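Local coordinates for protein 16S rRNA methylase (Uncultured bacterium, PDB 7JLZ) that probably methylates N1 of one adenine in the 16S rRNA of the small ribosomal subunit, a modification associated with aminoglycoside resistance, at residues A[113-118]-A[167-172]; A[52-57]-A[101-106]; A[95-100]-A[119-124]; A[28-31]-A[37-40]; A[149-154]-A[175-180]. All blocks are in the same frame, centred on the assembly; numbering follows the deposited sequence. Where two conformers were deposited one is given.

Overall arrangement
From the N terminus, contact 4 comes first, closing the short loop between strand 26-31 and helix 37-45. The next strand, 49-55, enters contact 2, which spans 44 residues to meet the loop after strand 94-100. Contact 3 starts on strand 94-100 before contact 2 has closed, so the two cross; its partner is helix 120-124. Contact 1 opens at 113-118 inside contact 3 and crosses it, ending just after helix 156-168. Contact 5 in turn crosses contact 1, tying loop 149-154 to edge strand 172-179. None nests in another. Contacts 2, 3, 4 and 5 reach the same seven-stranded sheet, while contact 1 joins short helix 115-118 to the turn that follows helix 156-168.

Contact 1: A[113-118]-A[167-172]; sequences PNYEKN and FEKNNL
Y115 lies obliquely across the side chain of K169, its ring carbon CE1 3.6 Å from K169 CB and its hydroxyl oxygen OH 3.1 Å from K169 CD. The lysine offers its methylene chain here, while its far end leads away from the tyrosine. The same ring meets N170 at its edge, where CD1 comes within 3.4 Å of N170 OD1. N118 also packs its CB against that oxygen, and its amide adds a weak hydrogen bond, ND2 to N170 OD1 at 3.4 Å. The two amides are turned steeply, their planes 74° apart, and with chi1 of N170 at -57° its CG stands anti to the carbonyl carbon, which brings OD1 to both N118 and Y115. A water donates to both N118 O and N170 O, at 2.9 and 2.8 Å, stitching the backbones together next to the side chains.

A second shell positions both segments. P113 O lies above one face of the Y115 ring, toward its rim, and N114 caps the helix that carries Y115 and N118, its OD1 accepting from K117 N at 3.0 Å. N118 OD1 takes the backbone N of L107. In segment 167-172, a Schellman motif with N171 at positive phi ends helix 156-168: L172 N bonds to F167 O and N171 N to E168 O, while N171 ND2 reaches S122 OG.

Joining is thus light: one weak hydrogen bond between amides, one bridging water and hydrocarbon contact, with the two asparagines buried and Y115 and K169 at the exposed margin.

Contact 2: A[52-57]-A[101-106]; sequences IGIEPI and LPWGSL
W103 takes a chi1 of -166°, which swings its indole from the loop toward strand 49-55, and E55 bends at chi2 (-66°) so that its carboxylate folds back to the same ring although its CB points away. The indole N-H is directed at the backbone: W103 NE1 donates to I54 O at 2.9 Å, a bond of ordinary length but bent, with an N-H...O angle of 132° and the acceptor tilted out of the ring plane. The carboxylate of E55 stands almost perpendicular to the indole at its edge, with CD 3.6 Å from W103 NE1. Its oxygens are held by other groups, OE2 by the backbone N of G32 and OE1 by Q60 NE2. On the benzo side, I54 CG2 rests 3.9 Å from W103 CZ2, and L31 also packs on the tryptophan.

The loop is shaped by a cis peptide before P102 and by a type II' turn from W103 to L106, in which G104 supplies the positive phi. The contact thus places one N-H against a carbonyl near the end of the strand, giving the buried indole N-H a backbone acceptor beside the E55 carboxylate, while G32 and Q60 keep that carboxylate in place.

Contact 3: A[95-100]-A[119-124]; sequences DKLTII and SLISNI
L97 and I99, two residues apart on strand 94-100, both point toward helix 120-124, and I121 and I124, one helical turn apart, answer them. L97 meets both isoleucines at about right angles. Its CD2 turns mainly to I121, lying 3.9 Å from I121 CG2 and 3.7 Å from I121 O, while CD1 meets I124 CG2 at 4.1 Å. A chi1 of 174° sets L97 CG anti to the backbone N, and the branch beyond it reaches both helix residues. I99 approaches I121 more obliquely, with its CD1 3.8 Å from I121 CG1, so that I121 uses one branch for each strand residue. No hydrogen bond crosses; the side chains meet through hydrocarbon alone, with I121 O as the one polar neighbour of L97 CD2, and all four are buried.

The strand and helix segments run close to antiparallel, at 149°, their axes approaching to 9.2 Å. Around them V29 and L31 extend the L97 surface, C131 touches both I99 and I121, and F86 covers I124. Strands 94-100 and 129-135 are parallel neighbours with helices 115-118 and 120-124 between them in sequence, so the packing is that of a beta-alpha-beta crossover on the sheet of a Rossmann-like methyltransferase fold.

Contact 4: A[28-31]-A[37-40]; sequences EVDL and RYVY. With SO4 (sulfate ion), chain E.
D30 and E28 press against Y38 within a beta-alpha-beta unit of the Rossmann-like fold: strand 26-31, helix 37-45 and strand 49-55. The buried part is close. The D30 carboxylate stands at the edge of the Y38 ring, the planes 84° apart, with OD1 3.4 Å from CE2. E28 extends along its whole chain to bring OE2 3.7 Å from the same carbon, and D30 OD1 lies 2.6 Å from E28 OE2, a spacing that suggests a proton held between the two acids. V39 touches D30 as well, its CG2 3.7 Å from OD2, an oxygen buried here without a polar partner in the model. A water donates to E28 OE2 at 2.5 Å and bonds to Y38 OH, which that oxygen does not reach directly. T98 and F51 from the flanking strands complete this packing.

R37 belongs to the looser side, partly exposed and reaching away from strand 26-31. Its extended chain is steadied by NE bonding to K186 O, and the guanidinium turns its edge to a sulfate, probably from the crystallisation liquor, which K186, S190 and T191 also bind. R37 NH1 donates to sulfate O4 at 3.0 Å, and NH2 shares that same oxygen at 3.1 Å.

Contact 5: A[149-154]-A[175-180]; sequences LELENL and TEFGSL
F177 meets L151 and L154 with no hydrogen bond between the two segments, and the polar grip beside it is that of the K208 backbone on the adjacent strand 205-211, bonded to both T175 and E176 in a classic beta bulge immediately before F177. From this strand the phenylalanine projects toward the loop, its chi1 of 167° placing CG anti to the backbone N. L154 comes from the opposite direction, and its CD2 approaches the ring obliquely in an off-centre CH-pi contact, 4.1 Å from the F177 centroid and 30° off the ring normal; the same methyl lies 3.7 Å from F177 CE2. L151 CD1 instead lies at the edge, 3.9 Å from F177 CE1, with L151 CB 4.0 Å from F177 CZ.

Behind the edge contact, L151 is buried against V163 of helix 156-168 and L135, and F177 also packs on L207. L154 remains partly exposed. The loop thus packs on F177 of strand 172-179, an outermost strand of the mixed sheet with order 3-2-1-4-5-7-6, whose antiparallel strand 205-211 lies between the fifth and sixth strands, the topology of class I methyltransferases.

Contact 1: A[113-118]-A[167-172]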
# COMPACT_ATOMS: atom_id res chain seq x y z
N PRO A 113 17.10 9.91 1.49
CA PRO A 113 16.09 9.02 2.08
C PRO A 113 16.29 8.88 3.58
O PRO A 113 17.42 8.74 4.07
CB PRO A 113 16.31 7.69 1.36
CG PRO A 113 17.20 8.02 0.18
CD PRO A 113 18.03 9.17 0.63
N ASN A 114 15.18 8.91 4.32
CA ASN A 114 15.19 8.62 5.75
C ASN A 114 15.13 7.10 5.89
O ASN A 114 14.06 6.50 5.92
CB ASN A 114 14.03 9.32 6.45
CG ASN A 114 14.18 9.33 7.97
OD1 ASN A 114 14.62 8.35 8.57
ND2 ASN A 114 13.81 10.45 8.59
N TYR A 115 16.32 6.48 5.96
CA TYR A 115 16.38 5.02 5.96
C TYR A 115 15.76 4.44 7.23
O TYR A 115 15.10 3.40 7.18
CB TYR A 115 17.83 4.56 5.80
CG TYR A 115 18.38 4.84 4.42
CD1 TYR A 115 17.81 4.25 3.30
CD2 TYR A 115 19.45 5.71 4.24
CE1 TYR A 115 18.29 4.51 2.03
CE2 TYR A 115 19.94 5.97 2.97
CZ TYR A 115 19.36 5.37 1.88
OH TYR A 115 19.84 5.63 0.62
N GLU A 116 15.96 5.11 8.37
CA GLU A 116 15.27 4.70 9.59
C GLU A 116 13.76 4.71 9.38
O GLU A 116 13.06 3.78 9.81
CB GLU A 116 15.66 5.62 10.75
N LYS A 117 13.24 5.73 8.70
CA LYS A 117 11.81 5.77 8.41
C LYS A 117 11.42 4.69 7.40
O LYS A 117 10.42 3.99 7.58
CB LYS A 117 11.40 7.15 7.89
CG LYS A 117 11.01 8.14 8.97
CD LYS A 117 10.24 9.32 8.38
CE LYS A 117 10.06 10.43 9.41
NZ LYS A 117 9.54 9.92 10.71
N ASN A 118 12.20 4.55 6.32
CA ASN A 118 11.81 3.62 5.26
C ASN A 118 11.96 2.16 5.67
O ASN A 118 11.42 1.29 4.97
CB ASN A 118 12.62 3.90 3.99
CG ASN A 118 12.30 5.26 3.36
OD1 ASN A 118 11.22 5.83 3.57
ND2 ASN A 118 13.25 5.80 2.60
N PHE A 167 16.41 1.09 -4.20
CA PHE A 167 15.53 0.25 -3.41
C PHE A 167 16.27 -0.81 -2.62
O PHE A 167 15.79 -1.23 -1.56
CB PHE A 167 14.50 -0.41 -4.33
CG PHE A 167 13.49 0.56 -4.87
CD1 PHE A 167 12.49 1.04 -4.05
CD2 PHE A 167 13.57 1.02 -6.17
CE1 PHE A 167 11.55 1.95 -4.53
CE2 PHE A 167 12.64 1.92 -6.66
CZ PHE A 167 11.63 2.38 -5.84
N GLU A 168 17.44 -1.24 -3.09
CA GLU A 168 18.25 -2.15 -2.28
C GLU A 168 18.70 -1.48 -0.99
O GLU A 168 18.86 -2.14 0.04
CB GLU A 168 19.43 -2.67 -3.09
CG GLU A 168 19.03 -3.69 -4.14
CD GLU A 168 20.20 -4.33 -4.84
OE1 GLU A 168 21.24 -3.66 -5.01
OE2 GLU A 168 20.08 -5.52 -5.21
N LYS A 169 18.89 -0.15 -1.03
CA LYS A 169 19.20 0.61 0.17
C LYS A 169 18.06 0.58 1.18
O LYS A 169 18.26 0.98 2.33
CB LYS A 169 19.57 2.05 -0.20
CG LYS A 169 20.98 2.19 -0.78
CD LYS A 169 21.27 3.61 -1.23
CE LYS A 169 22.77 3.82 -1.49
NZ LYS A 169 23.30 2.99 -2.61
N ASN A 170 16.88 0.10 0.78
CA ASN A 170 15.75 -0.09 1.68
C ASN A 170 15.41 -1.58 1.83
O ASN A 170 14.28 -1.94 2.17
CB ASN A 170 14.54 0.71 1.21
CG ASN A 170 14.83 2.19 1.07
OD1 ASN A 170 15.00 2.90 2.06
ND2 ASN A 170 14.90 2.67 -0.17
N ASN A 171 16.38 -2.45 1.54
CA ASN A 171 16.28 -3.90 1.74
C ASN A 171 15.30 -4.56 0.78
O ASN A 171 14.77 -5.64 1.06
CB ASN A 171 15.92 -4.25 3.20
CG ASN A 171 16.24 -5.70 3.54
OD1 ASN A 171 17.28 -6.22 3.16
ND2 ASN A 171 15.32 -6.36 4.23
N LEU A 172 15.08 -3.95 -0.38
CA LEU A 172 14.14 -4.45 -1.37
C LEU A 172 14.89 -4.83 -2.63
O LEU A 172 15.63 -4.01 -3.19
CB LEU A 172 13.06 -3.41 -1.69
CG LEU A 172 12.15 -3.07 -0.51
CD1 LEU A 172 11.26 -1.88 -0.85
CD2 LEU A 172 11.33 -4.29 -0.10
O HOH W 1 12.60 -1.24 4.29

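Contact 2: A[52-57]-A[101-106]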
# COMPACT_ATOMS: atom_id res chain seq x y z
N ILE A 52 -5.83 -4.96 4.42
CA ILE A 52 -5.78 -3.97 5.48
C ILE A 52 -5.33 -2.65 4.90
O ILE A 52 -4.18 -2.53 4.46
CB ILE A 52 -4.82 -4.40 6.61
CG1 ILE A 52 -5.19 -5.80 7.08
CG2 ILE A 52 -4.84 -3.36 7.71
CD1 ILE A 52 -4.28 -6.34 8.20
N GLY A 53 -6.20 -1.64 4.93
CA GLY A 53 -5.82 -0.29 4.53
C GLY A 53 -5.45 0.54 5.75
O GLY A 53 -6.11 0.47 6.79
N ILE A 54 -4.38 1.34 5.62
CA ILE A 54 -3.91 2.21 6.71
C ILE A 54 -3.76 3.63 6.19
O ILE A 54 -2.96 3.88 5.27
CB ILE A 54 -2.58 1.70 7.29
CG1 ILE A 54 -2.68 0.21 7.61
CG2 ILE A 54 -2.21 2.50 8.54
CD1 ILE A 54 -1.35 -0.40 8.08
N GLU A 55 -4.49 4.56 6.80
CA GLU A 55 -4.41 5.98 6.47
C GLU A 55 -4.52 6.83 7.73
O GLU A 55 -5.09 6.39 8.73
CB GLU A 55 -5.51 6.39 5.48
CG GLU A 55 -5.41 5.66 4.14
CD GLU A 55 -4.16 6.01 3.34
OE1 GLU A 55 -3.67 7.15 3.46
OE2 GLU A 55 -3.67 5.11 2.61
N PRO A 56 -4.00 8.06 7.70
CA PRO A 56 -3.94 8.87 8.94
C PRO A 56 -5.20 9.64 9.29
O PRO A 56 -5.36 10.02 10.46
CB PRO A 56 -2.79 9.84 8.66
CG PRO A 56 -2.77 9.96 7.15
CD PRO A 56 -3.12 8.59 6.64
N ILE A 57 -6.06 9.96 8.33
CA ILE A 57 -7.20 10.84 8.59
C ILE A 57 -8.46 9.98 8.57
O ILE A 57 -8.70 9.26 7.60
CB ILE A 57 -7.26 11.98 7.56
CG1 ILE A 57 -6.02 12.86 7.70
CG2 ILE A 57 -8.55 12.81 7.70
CD1 ILE A 57 -5.80 13.82 6.55
N LEU A 101 2.23 5.33 -3.83
CA LEU A 101 2.80 6.57 -3.34
C LEU A 101 1.95 7.76 -3.81
O LEU A 101 1.26 7.68 -4.83
CB LEU A 101 4.25 6.71 -3.79
CG LEU A 101 5.23 5.80 -3.04
CD1 LEU A 101 6.64 5.96 -3.57
CD2 LEU A 101 5.21 6.09 -1.55
N PRO A 102 1.95 8.86 -3.06
CA PRO A 102 2.64 9.05 -1.78
C PRO A 102 1.87 8.50 -0.59
O PRO A 102 0.65 8.31 -0.64
CB PRO A 102 2.75 10.57 -1.68
CG PRO A 102 1.52 11.06 -2.37
CD PRO A 102 1.31 10.11 -3.52
N TRP A 103 2.60 8.21 0.49
CA TRP A 103 2.00 7.88 1.78
C TRP A 103 2.82 8.64 2.81
O TRP A 103 3.67 8.08 3.50
CB TRP A 103 1.98 6.37 2.04
CG TRP A 103 1.08 5.95 3.17
CD1 TRP A 103 -0.29 6.04 3.21
CD2 TRP A 103 1.47 5.35 4.42
NE1 TRP A 103 -0.77 5.54 4.40
CE2 TRP A 103 0.29 5.11 5.16
CE3 TRP A 103 2.70 5.00 4.98
CZ2 TRP A 103 0.30 4.53 6.42
CZ3 TRP A 103 2.71 4.42 6.24
CH2 TRP A 103 1.52 4.19 6.94
N GLY A 104 2.58 9.95 2.89
CA GLY A 104 3.27 10.75 3.89
C GLY A 104 4.75 10.84 3.58
O GLY A 104 5.15 11.09 2.44
N SER A 105 5.57 10.60 4.60
CA SER A 105 7.02 10.69 4.45
C SER A 105 7.64 9.44 3.84
O SER A 105 8.85 9.44 3.59
CB SER A 105 7.65 10.96 5.81
OG SER A 105 7.27 9.95 6.72
N LEU A 106 6.86 8.39 3.61
CA LEU A 106 7.43 7.11 3.17
C LEU A 106 8.03 7.25 1.78
O LEU A 106 7.33 7.60 0.82
CB LEU A 106 6.35 6.03 3.18
CG LEU A 106 6.88 4.61 2.97
CD1 LEU A 106 7.91 4.26 4.04
CD2 LEU A 106 5.74 3.61 2.95

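Contact 3: A[95-100]-A[119-124]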
# COMPACT_ATOMS: atom_id res chain seq x y z
N ASP A 95 1.88 -10.77 4.14
CA ASP A 95 2.43 -11.55 3.03
C ASP A 95 2.68 -10.66 1.82
O ASP A 95 3.58 -10.95 1.01
CB ASP A 95 1.48 -12.69 2.67
CG ASP A 95 1.26 -13.65 3.82
OD1 ASP A 95 2.21 -14.39 4.18
OD2 ASP A 95 0.14 -13.65 4.38
N LYS A 96 1.90 -9.59 1.68
CA LYS A 96 2.11 -8.63 0.61
C LYS A 96 1.85 -7.23 1.14
O LYS A 96 0.90 -7.02 1.90
CB LYS A 96 1.20 -8.90 -0.60
CG LYS A 96 1.51 -7.95 -1.76
CD LYS A 96 0.57 -8.09 -2.94
CE LYS A 96 1.01 -7.17 -4.06
NZ LYS A 96 0.11 -7.24 -5.24
N LEU A 97 2.69 -6.29 0.73
CA LEU A 97 2.58 -4.88 1.07
C LEU A 97 2.51 -4.11 -0.23
O LEU A 97 3.44 -4.17 -1.04
CB LEU A 97 3.78 -4.41 1.90
CG LEU A 97 3.86 -2.92 2.21
CD1 LEU A 97 2.66 -2.46 3.02
CD2 LEU A 97 5.17 -2.64 2.97
N THR A 98 1.40 -3.42 -0.46
CA THR A 98 1.26 -2.58 -1.64
C THR A 98 1.28 -1.12 -1.22
O THR A 98 0.55 -0.71 -0.30
CB THR A 98 -0.02 -2.93 -2.41
OG1 THR A 98 0.09 -4.30 -2.86
CG2 THR A 98 -0.21 -2.02 -3.65
N ILE A 99 2.14 -0.33 -1.87
CA ILE A 99 2.38 1.06 -1.52
C ILE A 99 2.07 1.90 -2.76
O ILE A 99 2.83 1.86 -3.73
CB ILE A 99 3.81 1.31 -1.05
CG1 ILE A 99 4.20 0.36 0.09
CG2 ILE A 99 3.96 2.75 -0.61
CD1 ILE A 99 5.69 0.42 0.45
N ILE A 100 0.96 2.63 -2.73
CA ILE A 100 0.61 3.53 -3.83
C ILE A 100 1.05 4.92 -3.38
O ILE A 100 0.34 5.61 -2.64
CB ILE A 100 -0.88 3.46 -4.17
CG1 ILE A 100 -1.28 2.00 -4.42
CG2 ILE A 100 -1.19 4.36 -5.38
CD1 ILE A 100 -2.77 1.76 -4.50
N SER A 119 12.64 1.87 6.78
CA SER A 119 12.73 0.50 7.30
C SER A 119 11.37 -0.07 7.69
O SER A 119 11.28 -1.28 7.94
CB SER A 119 13.67 0.46 8.51
OG SER A 119 13.03 0.94 9.67
N LEU A 120 10.34 0.77 7.77
CA LEU A 120 8.99 0.28 8.00
C LEU A 120 8.58 -0.75 6.95
O LEU A 120 7.87 -1.71 7.27
CB LEU A 120 8.02 1.46 7.99
CG LEU A 120 6.52 1.15 8.05
CD1 LEU A 120 6.17 0.57 9.40
CD2 LEU A 120 5.72 2.41 7.78
N ILE A 121 9.03 -0.57 5.71
CA ILE A 121 8.60 -1.44 4.61
C ILE A 121 8.99 -2.89 4.88
O ILE A 121 8.16 -3.80 4.83
CB ILE A 121 9.18 -0.93 3.28
CG1 ILE A 121 8.59 0.43 2.94
CG2 ILE A 121 8.92 -1.92 2.16
CD1 ILE A 121 9.25 1.10 1.76
N SER A 122 10.27 -3.12 5.17
CA SER A 122 10.70 -4.49 5.43
C SER A 122 10.10 -5.03 6.72
O SER A 122 9.86 -6.23 6.83
CB SER A 122 12.22 -4.56 5.47
OG SER A 122 12.68 -5.78 4.91
N ASN A 123 9.84 -4.16 7.70
CA ASN A 123 9.34 -4.64 8.99
C ASN A 123 7.85 -4.92 8.98
O ASN A 123 7.37 -5.66 9.84
CB ASN A 123 9.71 -3.66 10.10
CG ASN A 123 11.17 -3.78 10.51
OD1 ASN A 123 11.97 -4.43 9.84
ND2 ASN A 123 11.53 -3.17 11.62
N ILE A 124 7.08 -4.35 8.04
CA ILE A 124 5.71 -4.80 7.89
C ILE A 124 5.67 -6.22 7.30
O ILE A 124 4.80 -7.02 7.65
CB ILE A 124 4.94 -3.80 7.00
CG1 ILE A 124 4.76 -2.46 7.73
CG2 ILE A 124 3.58 -4.37 6.55
CD1 ILE A 124 4.25 -1.32 6.80

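Contact 4: A[28-31]-A[37-40]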
# COMPACT_ATOMS: atom_id res chain seq x y z
N GLU A 28 -2.66 -8.95 3.28
CA GLU A 28 -2.10 -7.88 2.47
C GLU A 28 -2.36 -6.54 3.16
O GLU A 28 -3.48 -6.27 3.59
CB GLU A 28 -2.70 -7.87 1.06
CG GLU A 28 -2.21 -6.67 0.24
CD GLU A 28 -2.57 -6.76 -1.23
OE1 GLU A 28 -2.64 -7.89 -1.75
OE2 GLU A 28 -2.79 -5.69 -1.85
N VAL A 29 -1.32 -5.72 3.27
CA VAL A 29 -1.43 -4.38 3.82
C VAL A 29 -1.30 -3.39 2.66
O VAL A 29 -0.37 -3.50 1.86
CB VAL A 29 -0.35 -4.12 4.89
CG1 VAL A 29 -0.33 -2.65 5.29
CG2 VAL A 29 -0.58 -5.05 6.10
N ASP A 30 -2.21 -2.42 2.61
CA ASP A 30 -2.33 -1.49 1.48
C ASP A 30 -2.18 -0.06 1.98
O ASP A 30 -3.01 0.42 2.77
CB ASP A 30 -3.68 -1.67 0.79
CG ASP A 30 -3.82 -3.02 0.17
OD1 ASP A 30 -2.89 -3.40 -0.57
OD2 ASP A 30 -4.81 -3.72 0.42
N LEU A 31 -1.15 0.63 1.51
CA LEU A 31 -0.86 2.00 1.91
C LEU A 31 -1.03 2.92 0.72
O LEU A 31 -0.70 2.55 -0.41
CB LEU A 31 0.58 2.14 2.42
CG LEU A 31 1.03 1.11 3.44
CD1 LEU A 31 2.47 1.42 3.85
CD2 LEU A 31 0.09 1.17 4.63
N ARG A 37 -10.61 2.51 -1.51
CA ARG A 37 -11.27 1.79 -2.61
C ARG A 37 -10.52 0.52 -2.97
O ARG A 37 -11.13 -0.54 -3.16
CB ARG A 37 -11.39 2.71 -3.83
CG ARG A 37 -11.86 2.02 -5.11
CD ARG A 37 -11.70 2.95 -6.30
NE ARG A 37 -12.01 2.32 -7.59
CZ ARG A 37 -13.20 2.32 -8.17
NH1 ARG A 37 -14.24 2.91 -7.57
NH2 ARG A 37 -13.38 1.73 -9.33
N TYR A 38 -9.19 0.60 -3.04
CA TYR A 38 -8.36 -0.55 -3.42
C TYR A 38 -8.59 -1.72 -2.48
O TYR A 38 -8.65 -2.88 -2.91
CB TYR A 38 -6.90 -0.12 -3.41
CG TYR A 38 -5.90 -1.12 -3.98
CD1 TYR A 38 -5.69 -1.19 -5.35
CD2 TYR A 38 -5.15 -1.94 -3.15
CE1 TYR A 38 -4.78 -2.06 -5.89
CE2 TYR A 38 -4.22 -2.83 -3.69
CZ TYR A 38 -4.05 -2.88 -5.06
OH TYR A 38 -3.14 -3.74 -5.62
N VAL A 39 -8.72 -1.43 -1.19
CA VAL A 39 -8.94 -2.49 -0.20
C VAL A 39 -10.27 -3.18 -0.45
O VAL A 39 -10.35 -4.41 -0.53
CB VAL A 39 -8.88 -1.89 1.22
CG1 VAL A 39 -9.28 -2.95 2.26
CG2 VAL A 39 -7.47 -1.35 1.50
N TYR A 40 -11.33 -2.38 -0.61
CA TYR A 40 -12.67 -2.92 -0.86
C TYR A 40 -12.72 -3.73 -2.15
O TYR A 40 -13.24 -4.85 -2.17
CB TYR A 40 -13.65 -1.74 -0.92
CG TYR A 40 -15.02 -2.03 -1.50
CD1 TYR A 40 -16.06 -2.49 -0.69
CD2 TYR A 40 -15.30 -1.76 -2.83
CE1 TYR A 40 -17.33 -2.72 -1.23
CE2 TYR A 40 -16.56 -1.98 -3.36
CZ TYR A 40 -17.57 -2.45 -2.56
OH TYR A 40 -18.82 -2.67 -3.08
S SO4 E . -16.15 3.28 -11.29
O1 SO4 E . -17.16 2.50 -11.94
O2 SO4 E . -16.38 4.68 -11.53
O3 SO4 E . -14.86 2.92 -11.81
O4 SO4 E . -16.20 3.02 -9.87
O HOH W 2 -1.95 -5.60 -4.22

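Contact 5: A[149-154]-A[175-180]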
# COMPACT_ATOMS: atom_id res chain seq x y z
N LEU A 149 12.50 9.56 -10.35
CA LEU A 149 12.93 8.45 -11.19
C LEU A 149 12.43 8.66 -12.62
O LEU A 149 11.26 9.00 -12.83
CB LEU A 149 12.40 7.12 -10.65
CG LEU A 149 13.05 6.56 -9.39
CD1 LEU A 149 12.25 5.38 -8.89
CD2 LEU A 149 14.49 6.16 -9.67
N GLU A 150 13.32 8.46 -13.59
CA GLU A 150 12.99 8.63 -15.01
C GLU A 150 12.78 7.24 -15.61
O GLU A 150 13.72 6.60 -16.08
CB GLU A 150 14.08 9.42 -15.72
CG GLU A 150 14.06 10.92 -15.45
CD GLU A 150 13.12 11.67 -16.38
OE1 GLU A 150 11.97 11.96 -15.98
OE2 GLU A 150 13.54 11.98 -17.52
N LEU A 151 11.53 6.78 -15.61
CA LEU A 151 11.17 5.43 -16.00
C LEU A 151 10.54 5.32 -17.38
O LEU A 151 10.25 4.21 -17.83
CB LEU A 151 10.22 4.83 -14.96
CG LEU A 151 10.79 4.79 -13.54
CD1 LEU A 151 9.72 4.36 -12.55
CD2 LEU A 151 11.99 3.86 -13.49
N GLU A 152 10.33 6.45 -18.07
CA GLU A 152 9.56 6.45 -19.32
C GLU A 152 10.24 5.59 -20.39
O GLU A 152 9.57 4.88 -21.15
CB GLU A 152 9.39 7.88 -19.83
CG GLU A 152 8.66 8.84 -18.87
CD GLU A 152 9.51 9.31 -17.68
OE1 GLU A 152 10.71 9.61 -17.88
OE2 GLU A 152 8.98 9.36 -16.55
N ASN A 153 11.56 5.67 -20.47
CA ASN A 153 12.33 4.99 -21.51
C ASN A 153 13.44 4.18 -20.84
O ASN A 153 14.63 4.38 -21.08
CB ASN A 153 12.88 6.01 -22.50
CG ASN A 153 11.77 6.75 -23.22
OD1 ASN A 153 11.34 7.82 -22.79
ND2 ASN A 153 11.30 6.18 -24.32
N LEU A 154 13.01 3.24 -20.00
CA LEU A 154 13.92 2.51 -19.13
C LEU A 154 14.99 1.79 -19.94
O LEU A 154 14.69 1.13 -20.94
CB LEU A 154 13.14 1.51 -18.28
CG LEU A 154 14.02 0.70 -17.34
CD1 LEU A 154 14.53 1.58 -16.20
CD2 LEU A 154 13.31 -0.53 -16.81
N THR A 175 12.08 -7.45 -8.46
CA THR A 175 11.76 -8.64 -9.23
C THR A 175 10.91 -8.37 -10.46
O THR A 175 10.94 -9.17 -11.39
CB THR A 175 11.03 -9.67 -8.36
OG1 THR A 175 9.76 -9.16 -7.94
CG2 THR A 175 11.86 -10.03 -7.12
N GLU A 176 10.15 -7.28 -10.48
CA GLU A 176 9.29 -6.97 -11.61
C GLU A 176 9.19 -5.46 -11.77
O GLU A 176 9.20 -4.71 -10.79
CB GLU A 176 7.88 -7.54 -11.44
CG GLU A 176 7.78 -9.05 -11.41
CD GLU A 176 6.36 -9.52 -11.63
OE1 GLU A 176 5.55 -8.75 -12.18
OE2 GLU A 176 6.04 -10.67 -11.25
N PHE A 177 9.06 -5.03 -13.03
CA PHE A 177 8.80 -3.64 -13.35
C PHE A 177 7.87 -3.60 -14.54
O PHE A 177 8.04 -4.38 -15.48
CB PHE A 177 10.09 -2.88 -13.68
CG PHE A 177 9.86 -1.53 -14.32
CD1 PHE A 177 9.69 -0.40 -13.54
CD2 PHE A 177 9.83 -1.39 -15.70
CE1 PHE A 177 9.47 0.83 -14.12
CE2 PHE A 177 9.62 -0.16 -16.29
CZ PHE A 177 9.44 0.95 -15.49
N GLY A 178 6.91 -2.69 -14.54
CA GLY A 178 6.09 -2.54 -15.74
C GLY A 178 5.14 -1.38 -15.64
O GLY A 178 5.00 -0.73 -14.59
N SER A 179 4.48 -1.11 -16.76
CA SER A 179 3.47 -0.06 -16.79
C SER A 179 2.15 -0.56 -16.22
O SER A 179 1.80 -1.74 -16.35
CB SER A 179 3.24 0.42 -18.23
OG SER A 179 4.43 0.90 -18.82
N LEU A 180 1.40 0.35 -15.61
CA LEU A 180 0.03 0.07 -15.21
C LEU A 180 -0.91 0.27 -16.39
O LEU A 180 -0.73 1.19 -17.20
CB LEU A 180 -0.38 1.00 -14.06
CG LEU A 180 -0.87 0.40 -12.74
CD1 LEU A 180 0.20 -0.44 -12.10
CD2 LEU A 180 -1.33 1.49 -11.78